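Local coordinates for putative phthiocerol dimycocerosate transporter LppX (Mycobacterium tuberculosis, PDB 2BYO), which probably takes part in moving phthiocerol dimycocerosates from the cell membrane to the outer membrane, with a hydrophobic cavity large enough to hold one lipid molecule, at residues 177-185 against 194-202; 69-77 against 85-96. All coordinates share one frame; numbering follows the deposited sequence.

Overall arrangement
Both contacts are antiparallel strand pairings in a single sheet, which curves into a U-shaped half-barrel around the bound fatty acids. Contact 1 joins strands 181-187 and 191-198 near the middle of the sheet order, whereas contact 2 lies toward one end, among strands 70-77, 83-88 and 91-96. Their centres are about 20 Å apart without touching, yet Leu195 of the first and Val87 of the second line the same linolenic acid site. Each is partly buried, with mostly apolar residues toward lipid and polar or charged ones largely on the other face. Contact 1 adds a ring stack and a guanidinium-amide stack; contact 2 relies on backbone bonds and aliphatic or sulfur packing, beside bound oxaloacetate.

Contact 1 of 2, residues 177-185 against 194-202; sequences GSHHLVRAS and QLTQSKWNE. With LNL (alpha-linolenic acid), chain K; HXA (docosa-4,7,10,13,16,19-hexaenoic acid), chain I.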
loop_
_atom_site.group_PDB
_atom_site.type_symbol
_atom_site.label_atom_id
_atom_site.label_comp_id
_atom_site.label_asym_id
_atom_site.label_seq_id
_atom_site.Cartn_x
_atom_site.Cartn_y
_atom_site.Cartn_z
ATOM N N GLY A 177 3.583 3.975 20.275
ATOM C CA GLY A 177 3.527 5.445 20.315
ATOM C C GLY A 177 3.595 6.094 18.930
ATOM O O GLY A 177 3.181 7.235 18.752
ATOM N N SER A 178 4.097 5.354 17.944
ATOM C CA SER A 178 4.290 5.887 16.591
ATOM C C SER A 178 3.024 5.868 15.737
ATOM O O SER A 178 2.918 6.627 14.777
ATOM C CB SER A 178 5.341 5.067 15.863
ATOM O OG SER A 178 4.861 3.754 15.605
ATOM N N HIS A 179 2.097 4.975 16.066
ATOM C CA HIS A 179 0.917 4.696 15.222
ATOM C C HIS A 179 1.279 4.291 13.793
ATOM O O HIS A 179 0.489 4.487 12.879
ATOM C CB HIS A 179 -0.037 5.895 15.206
ATOM C CG HIS A 179 -0.749 6.120 16.506
ATOM N ND1 HIS A 179 -0.396 7.116 17.385
ATOM C CD2 HIS A 179 -1.798 5.478 17.067
ATOM C CE1 HIS A 179 -1.188 7.078 18.437
ATOM N NE2 HIS A 179 -2.054 6.096 18.268
ATOM N N HIS A 180 2.459 3.711 13.594
ATOM C CA HIS A 180 2.891 3.356 12.241
ATOM C C HIS A 180 1.896 2.377 11.650
ATOM O O HIS A 180 1.419 1.482 12.348
ATOM C CB HIS A 180 4.266 2.688 12.228
ATOM C CG HIS A 180 5.405 3.628 12.452
ATOM N ND1 HIS A 180 6.524 3.274 13.181
ATOM C CD2 HIS A 180 5.606 4.898 12.036
ATOM C CE1 HIS A 180 7.364 4.294 13.204
ATOM N NE2 HIS A 180 6.836 5.289 12.513
ATOM N N LEU A 181 1.585 2.555 10.375
ATOM C CA LEU A 181 0.782 1.580 9.658
ATOM C C LEU A 181 1.726 0.461 9.219
ATOM O O LEU A 181 2.272 0.494 8.106
ATOM C CB LEU A 181 0.082 2.238 8.462
ATOM C CG LEU A 181 -0.895 1.340 7.689
ATOM C CD1 LEU A 181 -2.021 0.795 8.582
ATOM C CD2 LEU A 181 -1.501 2.124 6.518
ATOM N N VAL A 182 1.947 -0.505 10.107
ATOM C CA VAL A 182 2.950 -1.555 9.864
ATOM C C VAL A 182 2.529 -2.409 8.662
ATOM O O VAL A 182 3.343 -2.742 7.792
ATOM C CB VAL A 182 3.166 -2.438 11.120
ATOM C CG1 VAL A 182 4.189 -3.543 10.846
ATOM C CG2 VAL A 182 3.614 -1.591 12.292
ATOM N N ARG A 183 1.240 -2.722 8.598
ATOM C CA ARG A 183 0.713 -3.503 7.507
ATOM C C ARG A 183 -0.737 -3.128 7.180
ATOM O O ARG A 183 -1.516 -2.696 8.050
ATOM C CB ARG A 183 0.843 -4.998 7.845
ATOM C CG ARG A 183 0.390 -5.986 6.767
ATOM C CD ARG A 183 0.801 -7.413 7.132
ATOM N NE ARG A 183 2.246 -7.597 6.988
ATOM C CZ ARG A 183 2.914 -8.675 7.385
ATOM N NH1 ARG A 183 2.289 -9.677 7.987
ATOM N NH2 ARG A 183 4.227 -8.744 7.188
ATOM N N ALA A 184 -1.071 -3.291 5.904
ATOM C CA ALA A 184 -2.427 -3.135 5.412
ATOM C C ALA A 184 -2.647 -4.161 4.322
ATOM O O ALA A 184 -1.770 -4.395 3.495
ATOM C CB ALA A 184 -2.625 -1.736 4.874
ATOM N N SER A 185 -3.810 -4.787 4.317
ATOM C CA SER A 185 -4.107 -5.756 3.290
ATOM C C SER A 185 -5.588 -5.751 2.911
ATOM O O SER A 185 -6.445 -5.326 3.686
ATOM C CB SER A 185 -3.640 -7.158 3.711
ATOM O OG SER A 185 -4.525 -7.750 4.628
ATOM N N GLN A 194 -1.021 -7.138 0.027
ATOM C CA GLN A 194 -0.536 -6.838 1.355
ATOM C C GLN A 194 0.602 -5.841 1.236
ATOM O O GLN A 194 1.509 -6.014 0.414
ATOM C CB GLN A 194 -0.003 -8.098 1.996
ATOM C CG GLN A 194 0.591 -7.880 3.384
ATOM C CD GLN A 194 1.318 -9.110 3.845
ATOM O OE1 GLN A 194 2.494 -9.300 3.520
ATOM N NE2 GLN A 194 0.610 -9.984 4.550
ATOM N N LEU A 195 0.550 -4.807 2.058
ATOM C CA LEU A 195 1.561 -3.773 2.046
ATOM C C LEU A 195 2.127 -3.628 3.441
ATOM O O LEU A 195 1.400 -3.343 4.388
ATOM C CB LEU A 195 0.945 -2.465 1.563
ATOM C CG LEU A 195 1.975 -1.395 1.256
ATOM C CD1 LEU A 195 1.518 -0.572 0.066
ATOM C CD2 LEU A 195 2.258 -0.512 2.484
ATOM N N THR A 196 3.428 -3.838 3.562
ATOM C CA THR A 196 4.107 -3.779 4.837
ATOM C C THR A 196 5.132 -2.636 4.812
ATOM O O THR A 196 5.985 -2.571 3.919
ATOM C CB THR A 196 4.772 -5.141 5.141
ATOM O OG1 THR A 196 3.765 -6.165 5.123
ATOM C CG2 THR A 196 5.473 -5.144 6.507
ATOM N N GLN A 197 5.022 -1.727 5.790
ATOM C CA GLN A 197 5.969 -0.614 5.937
ATOM C C GLN A 197 7.076 -0.936 6.947
ATOM O O GLN A 197 6.864 -1.671 7.922
ATOM C CB GLN A 197 5.251 0.657 6.418
ATOM C CG GLN A 197 4.211 1.232 5.463
ATOM C CD GLN A 197 3.549 2.491 6.001
ATOM O OE1 GLN A 197 4.024 3.107 6.962
ATOM N NE2 GLN A 197 2.453 2.888 5.371
ATOM N N SER A 198 8.241 -0.334 6.721
ATOM C CA SER A 198 9.364 -0.385 7.656
ATOM C C SER A 198 10.308 0.765 7.348
ATOM O O SER A 198 10.092 1.522 6.398
ATOM C CB SER A 198 10.096 -1.726 7.537
ATOM O OG SER A 198 10.551 -1.932 6.207
ATOM N N LYS A 199 11.362 0.891 8.145
ATOM C CA LYS A 199 12.446 1.861 7.887
ATOM C C LYS A 199 11.953 3.304 7.823
ATOM O O LYS A 199 12.483 4.135 7.089
ATOM C CB LYS A 199 13.231 1.487 6.619
ATOM C CG LYS A 199 13.737 0.025 6.631
ATOM C CD LYS A 199 14.751 -0.239 5.537
ATOM C CE LYS A 199 16.153 0.212 5.906
ATOM N NZ LYS A 199 16.830 -0.712 6.859
ATOM N N TRP A 200 10.939 3.591 8.629
ATOM C CA TRP A 200 10.321 4.908 8.666
ATOM C C TRP A 200 11.377 5.963 8.921
ATOM O O TRP A 200 12.105 5.877 9.906
ATOM C CB TRP A 200 9.263 4.965 9.772
ATOM C CG TRP A 200 8.171 3.926 9.593
ATOM C CD1 TRP A 200 7.031 4.052 8.844
ATOM C CD2 TRP A 200 8.123 2.610 10.179
ATOM N NE1 TRP A 200 6.271 2.895 8.933
ATOM C CE2 TRP A 200 6.916 2.000 9.745
ATOM C CE3 TRP A 200 8.977 1.895 11.038
ATOM C CZ2 TRP A 200 6.549 0.706 10.126
ATOM C CZ3 TRP A 200 8.609 0.606 11.425
ATOM C CH2 TRP A 200 7.401 0.025 10.963
ATOM N N ASN A 201 11.459 6.938 8.015
ATOM C CA ASN A 201 12.362 8.063 8.132
ATOM C C ASN A 201 13.854 7.701 8.167
ATOM O O ASN A 201 14.692 8.512 8.566
ATOM C CB ASN A 201 11.952 8.953 9.312
ATOM C CG ASN A 201 10.612 9.639 9.084
ATOM O OD1 ASN A 201 10.246 9.940 7.950
ATOM N ND2 ASN A 201 9.888 9.906 10.159
ATOM N N GLU A 202 14.191 6.496 7.713
ATOM C CA GLU A 202 15.587 6.136 7.484
ATOM C C GLU A 202 15.930 6.594 6.067
ATOM O O GLU A 202 15.126 6.426 5.153
ATOM C CB GLU A 202 15.810 4.634 7.676
ATOM C CG GLU A 202 15.523 4.183 9.120
ATOM C CD GLU A 202 15.648 2.680 9.349
ATOM O OE1 GLU A 202 16.358 1.991 8.592
ATOM O OE2 GLU A 202 15.019 2.177 10.299
HETATM O O1 LNL K . 2.462 4.694 -7.007
HETATM C C1 LNL K . 3.599 4.211 -6.792
HETATM O O2 LNL K . 3.929 3.081 -7.222
HETATM C C2 LNL K . 4.615 5.026 -6.012
HETATM C C3 LNL K . 4.657 4.632 -4.540
HETATM C C4 LNL K . 5.487 3.367 -4.291
HETATM C C5 LNL K . 4.687 2.122 -3.879
HETATM C C6 LNL K . 3.619 2.367 -2.799
HETATM C C7 LNL K . 2.516 1.306 -2.862
HETATM C C8 LNL K . 1.364 1.684 -3.799
HETATM C C9 LNL K . 0.017 1.144 -3.309
HETATM C C10 LNL K . -0.535 -0.002 -4.155
HETATM C C11 LNL K . -0.213 -1.326 -3.491
HETATM C C12 LNL K . -0.875 -1.806 -2.429
HETATM C C13 LNL K . -2.040 -1.096 -1.764
HETATM C C14 LNL K . -2.227 -1.567 -0.321
HETATM C C15 LNL K . -3.195 -2.743 -0.171
HETATM C C16 LNL K . -4.020 -2.633 1.112
HETATM C C17 LNL K . -5.131 -1.585 0.999
HETATM C C18 LNL K . -6.051 -1.562 2.206
HETATM C C1 HXA I . 0.113 11.278 1.154
HETATM O O1 HXA I . -0.017 12.434 0.680
HETATM O O2 HXA I . -0.844 10.481 1.278
HETATM C C2 HXA I . 1.494 10.846 1.605
HETATM C C3 HXA I . 1.808 9.412 1.169
HETATM C C4 HXA I . 3.307 9.220 0.907
HETATM C C5 HXA I . 3.991 8.296 1.920
HETATM C C6 HXA I . 4.383 6.942 1.318
HETATM C C7 HXA I . 3.624 5.784 1.950
HETATM C C8 HXA I . 3.431 4.643 0.959
HETATM C C9 HXA I . 2.691 3.473 1.608
HETATM C C10 HXA I . 1.247 3.323 1.122
HETATM C C11 HXA I . 0.225 4.015 2.029
HETATM C C12 HXA I . -0.574 3.030 2.885
HETATM C C13 HXA I . -1.816 2.489 2.166
HETATM C C14 HXA I . -3.126 3.109 2.668
HETATM C C15 HXA I . -4.066 2.058 3.264
HETATM C C16 HXA I . -5.409 2.683 3.631
HETATM C C17 HXA I . -6.179 1.846 4.646
HETATM C C18 HXA I . -7.687 2.070 4.496
HETATM C C19 HXA I . -8.465 1.753 5.771
HETATM C C20 HXA I . -8.780 0.264 5.880
HETATM C C21 HXA I . -9.605 -0.044 7.130
HETATM C C22 HXA I . -9.498 -1.489 7.583
HETATM O O HOH W 1 2.958 4.600 8.941
HETATM O O HOH W 2 1.385 -0.589 5.619
HETATM O O HOH W 3 -2.095 -10.024 5.018
#
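Residues Arg183 to Ser185 pair with Gln194 to Thr196 as the two arms of an antiparallel beta hairpin, strands 181-187 and 191-198, near the middle of the sheet order, and beyond its open end His180 stacks on Trp200. Ala184 and Leu195 form the hydrogen-bonded pair, exchanging two backbone bonds, with Ala184 N 2.9 Å from Leu195 O. On the face carrying Arg183 and Thr196, the arginine chain bends at chi3 (-72°) and brings NE to Thr196 OG1 at 2.8 Å; a weak bond from NH2 reaches the same oxygen. The Gln194 amide lies almost parallel to the guanidinium, the planes 8° apart, with Gln194 NE2 3.5 Å above the plane of the Arg183 group. The hairpin belongs to the wall of the U-shaped half-barrel, and its other face lines the lipid cavity: Leu195 CD1 meets linolenic acid C7 at 3.6 Å, and Leu181 packs on the docosahexaenoic acid. A classic bulge, in which Val182 and Arg183 both face Trp172, interrupts the neighbouring strand pairing. Past the open end of the hairpin, the His180 imidazole lies face-to-face over the five-membered ring of Trp200, centroids 3.6 Å apart and planes at 4°, while His180 NE2 coordinates a zinc ion. The indole is held in its rotation by Trp200 NE1, which donates in the ring plane to a lone pair of Gln197 OE1 at 3.0 Å. One water spans Gln197 OE1 and Leu181 N. The buried Gln197 NE2 has no polar partner and rests 3.8 Å from docosahexaenoic acid C9.

Contact 2 of 2, residues 69-77 against 85-96; sequences LAAKGVCTY and FRVQGDNISVKL. With OAA (oxaloacetate ion), chain L.
Ala71 and Gly73 pair with Val87 and Phe85 in neighbouring antiparallel strands of the half-barrel wall, and the second strand folds back through a type II' turn, Gln88 to Asn91, into strand 91-96. Both pairs are of the hydrogen-bonded kind; Val87 N lies 2.8 Å from Ala71 O, and Gly73 N 2.9 Å from Phe85 O. Next to the turn, a water accepts from Gly89 N and donates to Leu69 O. On the face with Val87, Ala71 CB packs against Val87 CB at 3.8 Å, and both Ala71 CB and Gly73 N approach the Phe85 ring at its edge. Strand 70-77 crosses strand 91-96 at 71° without backbone pairing, and its last residues meet that strand through side chains. Cys75 SG, set between its backbone N and carbonyl carbon (chi1 72°), lies 3.8 Å from Val94 CG1 and oblique to the Phe85 ring. Val94 CG2 sits over one face of the Tyr77 ring, 4.3 Å from Tyr77 CD2, and Leu96 CD1 comes within 4.1 Å of Tyr77 CE2. Phe85 and Val87 also touch bound linolenic acid. On the face of Lys72 and Arg86, Arg86 makes a cation-pi contact with Trp100, and Lys72 NZ forms a weak 3.4 Å bond to oxaloacetate O5. With Lys95 NZ also near this ion, the cationic face probably attracts anions, whereas Phe85 and Val87 on the opposite face offer apolar packing to lipid.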
loop_
_atom_site.group_PDB
_atom_site.type_symbol
_atom_site.label_atom_id
_atom_site.label_comp_id
_atom_site.label_asym_id
_atom_site.label_seq_id
_atom_site.Cartn_x
_atom_site.Cartn_y
_atom_site.Cartn_z
ATOM N N LEU A 69 7.805 13.012 -4.614
ATOM C CA LEU A 69 7.563 11.573 -4.636
ATOM C C LEU A 69 8.545 10.868 -5.574
ATOM O O LEU A 69 8.633 11.193 -6.758
ATOM C CB LEU A 69 6.129 11.251 -5.059
ATOM C CG LEU A 69 5.756 9.760 -5.012
ATOM C CD1 LEU A 69 5.767 9.242 -3.587
ATOM C CD2 LEU A 69 4.397 9.523 -5.643
ATOM N N ALA A 70 9.286 9.915 -5.025
ATOM C CA ALA A 70 10.264 9.159 -5.789
ATOM C C ALA A 70 10.473 7.801 -5.123
ATOM O O ALA A 70 10.353 7.674 -3.899
ATOM C CB ALA A 70 11.569 9.927 -5.895
ATOM N N ALA A 71 10.751 6.784 -5.935
ATOM C CA ALA A 71 10.871 5.418 -5.425
ATOM C C ALA A 71 11.874 4.628 -6.243
ATOM O O ALA A 71 12.014 4.842 -7.449
ATOM C CB ALA A 71 9.536 4.733 -5.432
ATOM N N LYS A 72 12.581 3.732 -5.565
ATOM C CA LYS A 72 13.558 2.850 -6.194
ATOM C C LYS A 72 13.544 1.523 -5.437
ATOM O O LYS A 72 13.530 1.505 -4.210
ATOM C CB LYS A 72 14.952 3.467 -6.139
ATOM C CG LYS A 72 16.027 2.709 -6.924
ATOM C CD LYS A 72 17.374 3.425 -6.813
ATOM C CE LYS A 72 18.534 2.616 -7.425
ATOM N NZ LYS A 72 19.856 3.283 -7.193
ATOM N N GLY A 73 13.527 0.419 -6.174
ATOM C CA GLY A 73 13.604 -0.883 -5.557
ATOM C C GLY A 73 13.584 -2.000 -6.576
ATOM O O GLY A 73 14.088 -1.853 -7.691
ATOM N N VAL A 74 12.958 -3.104 -6.188
ATOM C CA VAL A 74 12.939 -4.320 -6.988
ATOM C C VAL A 74 11.521 -4.875 -6.958
ATOM O O VAL A 74 10.775 -4.630 -6.002
ATOM C CB VAL A 74 13.983 -5.333 -6.462
ATOM C CG1 VAL A 74 13.609 -5.864 -5.091
ATOM C CG2 VAL A 74 14.175 -6.457 -7.426
ATOM N N CYS A 75 11.139 -5.581 -8.015
ATOM C CA CYS A 75 9.795 -6.129 -8.112
ATOM C C CYS A 75 9.766 -7.436 -8.883
ATOM O O CYS A 75 10.748 -7.832 -9.511
ATOM C CB CYS A 75 8.840 -5.114 -8.759
ATOM S SG CYS A 75 9.039 -4.828 -10.512
ATOM N N THR A 76 8.629 -8.102 -8.793
ATOM C CA THR A 76 8.317 -9.242 -9.632
ATOM C C THR A 76 7.293 -8.717 -10.631
ATOM O O THR A 76 6.213 -8.266 -10.228
ATOM C CB THR A 76 7.747 -10.416 -8.804
ATOM O OG1 THR A 76 8.749 -10.881 -7.890
ATOM C CG2 THR A 76 7.324 -11.573 -9.707
ATOM N N TYR A 77 7.655 -8.767 -11.911
ATOM C CA TYR A 77 6.855 -8.233 -13.004
ATOM C C TYR A 77 6.676 -9.307 -14.072
ATOM O O TYR A 77 7.656 -9.837 -14.600
ATOM C CB TYR A 77 7.540 -6.996 -13.614
ATOM C CG TYR A 77 6.913 -6.558 -14.920
ATOM C CD1 TYR A 77 5.694 -5.893 -14.939
ATOM C CD2 TYR A 77 7.530 -6.826 -16.138
ATOM C CE1 TYR A 77 5.103 -5.511 -16.127
ATOM C CE2 TYR A 77 6.942 -6.439 -17.335
ATOM C CZ TYR A 77 5.728 -5.787 -17.316
ATOM O OH TYR A 77 5.141 -5.404 -18.493
ATOM N N PHE A 85 12.947 -1.482 -10.243
ATOM C CA PHE A 85 11.693 -0.721 -10.239
ATOM C C PHE A 85 11.994 0.699 -9.813
ATOM O O PHE A 85 12.750 0.907 -8.874
ATOM C CB PHE A 85 10.691 -1.350 -9.245
ATOM C CG PHE A 85 9.457 -0.506 -8.994
ATOM C CD1 PHE A 85 8.296 -0.709 -9.733
ATOM C CD2 PHE A 85 9.463 0.494 -8.041
ATOM C CE1 PHE A 85 7.164 0.068 -9.521
ATOM C CE2 PHE A 85 8.321 1.285 -7.817
ATOM C CZ PHE A 85 7.175 1.067 -8.560
ATOM N N ARG A 86 11.394 1.676 -10.484
ATOM C CA ARG A 86 11.522 3.066 -10.032
ATOM C C ARG A 86 10.288 3.914 -10.307
ATOM O O ARG A 86 9.490 3.623 -11.197
ATOM C CB ARG A 86 12.768 3.744 -10.631
ATOM C CG ARG A 86 12.671 3.980 -12.112
ATOM C CD ARG A 86 13.985 4.429 -12.733
ATOM N NE ARG A 86 13.773 4.773 -14.140
ATOM C CZ ARG A 86 14.736 5.017 -15.030
ATOM N NH1 ARG A 86 16.022 4.939 -14.697
ATOM N NH2 ARG A 86 14.403 5.328 -16.273
ATOM N N VAL A 87 10.132 4.942 -9.482
ATOM C CA VAL A 87 9.237 6.049 -9.759
ATOM C C VAL A 87 10.104 7.311 -9.811
ATOM O O VAL A 87 10.745 7.675 -8.823
ATOM C CB VAL A 87 8.133 6.184 -8.684
ATOM C CG1 VAL A 87 7.337 7.472 -8.893
ATOM C CG2 VAL A 87 7.216 4.985 -8.721
ATOM N N GLN A 88 10.133 7.948 -10.976
ATOM C CA GLN A 88 10.858 9.193 -11.177
ATOM C C GLN A 88 9.940 10.168 -11.889
ATOM O O GLN A 88 9.411 9.857 -12.956
ATOM C CB GLN A 88 12.108 8.952 -12.026
ATOM C CG GLN A 88 13.197 8.173 -11.306
ATOM C CD GLN A 88 14.509 8.135 -12.078
ATOM O OE1 GLN A 88 14.573 8.475 -13.271
ATOM N NE2 GLN A 88 15.570 7.703 -11.396
ATOM N N GLY A 89 9.754 11.349 -11.307
ATOM C CA GLY A 89 8.817 12.319 -11.860
ATOM C C GLY A 89 7.444 11.676 -11.962
ATOM O O GLY A 89 6.932 11.136 -10.983
ATOM N N ASP A 90 6.865 11.699 -13.159
ATOM C CA ASP A 90 5.541 11.125 -13.383
ATOM C C ASP A 90 5.597 9.628 -13.717
ATOM O O ASP A 90 4.578 8.947 -13.691
ATOM C CB ASP A 90 4.850 11.893 -14.516
ATOM C CG ASP A 90 3.403 11.481 -14.710
ATOM O OD1 ASP A 90 2.619 11.556 -13.742
ATOM O OD2 ASP A 90 3.053 11.092 -15.842
ATOM N N ASN A 91 6.783 9.106 -14.009
ATOM C CA ASN A 91 6.900 7.770 -14.586
ATOM C C ASN A 91 7.097 6.650 -13.579
ATOM O O ASN A 91 7.904 6.762 -12.665
ATOM C CB ASN A 91 8.038 7.750 -15.593
ATOM C CG ASN A 91 7.813 8.719 -16.724
ATOM O OD1 ASN A 91 6.697 8.842 -17.235
ATOM N ND2 ASN A 91 8.863 9.435 -17.110
ATOM N N ILE A 92 6.337 5.577 -13.773
ATOM C CA ILE A 92 6.528 4.303 -13.085
ATOM C C ILE A 92 7.189 3.386 -14.102
ATOM O O ILE A 92 6.624 3.153 -15.170
ATOM C CB ILE A 92 5.173 3.703 -12.649
ATOM C CG1 ILE A 92 4.483 4.633 -11.635
ATOM C CG2 ILE A 92 5.350 2.308 -12.064
ATOM C CD1 ILE A 92 3.002 4.319 -11.425
ATOM N N SER A 93 8.377 2.880 -13.776
ATOM C CA SER A 93 9.219 2.141 -14.728
ATOM C C SER A 93 9.828 0.861 -14.136
ATOM O O SER A 93 10.019 0.754 -12.922
ATOM C CB SER A 93 10.362 3.035 -15.201
ATOM O OG SER A 93 9.882 4.206 -15.847
ATOM N N VAL A 94 10.120 -0.096 -15.020
ATOM C CA VAL A 94 10.841 -1.333 -14.689
ATOM C C VAL A 94 11.951 -1.555 -15.725
ATOM O O VAL A 94 11.848 -1.093 -16.855
ATOM C CB VAL A 94 9.925 -2.594 -14.645
ATOM C CG1 VAL A 94 8.928 -2.491 -13.521
ATOM C CG2 VAL A 94 9.204 -2.815 -15.967
ATOM N N LYS A 95 13.015 -2.240 -15.311
ATOM C CA LYS A 95 14.161 -2.524 -16.170
ATOM C C LYS A 95 14.137 -3.995 -16.573
ATOM O O LYS A 95 14.177 -4.897 -15.723
ATOM C CB LYS A 95 15.470 -2.191 -15.453
ATOM C CG LYS A 95 16.714 -2.189 -16.344
ATOM C CD LYS A 95 17.971 -1.928 -15.521
ATOM C CE LYS A 95 19.192 -1.826 -16.407
ATOM N NZ LYS A 95 20.436 -1.580 -15.619
ATOM N N LEU A 96 14.048 -4.223 -17.876
ATOM C CA LEU A 96 14.117 -5.558 -18.446
ATOM C C LEU A 96 15.349 -5.652 -19.324
ATOM O O LEU A 96 15.498 -4.931 -20.323
ATOM C CB LEU A 96 12.871 -5.863 -19.252
ATOM C CG LEU A 96 11.574 -5.858 -18.454
ATOM C CD1 LEU A 96 10.410 -5.959 -19.424
ATOM C CD2 LEU A 96 11.556 -6.995 -17.458
HETATM O O1 OAA L . 16.407 0.086 -9.016
HETATM O O2 OAA L . 16.821 1.765 -10.318
HETATM O O4 OAA L . 20.613 -0.793 -9.770
HETATM O O5 OAA L . 20.931 1.369 -9.827
HETATM O O3 OAA L . 19.706 -0.148 -12.455
HETATM C C1 OAA L . 17.039 0.577 -9.987
HETATM C C2 OAA L . 18.014 -0.277 -10.777
HETATM C C3 OAA L . 19.268 0.450 -11.256
HETATM C C4 OAA L . 20.329 0.338 -10.227
HETATM O O HOH W 4 6.932 12.025 -8.612
HETATM O O HOH W 5 10.353 12.072 -8.577
#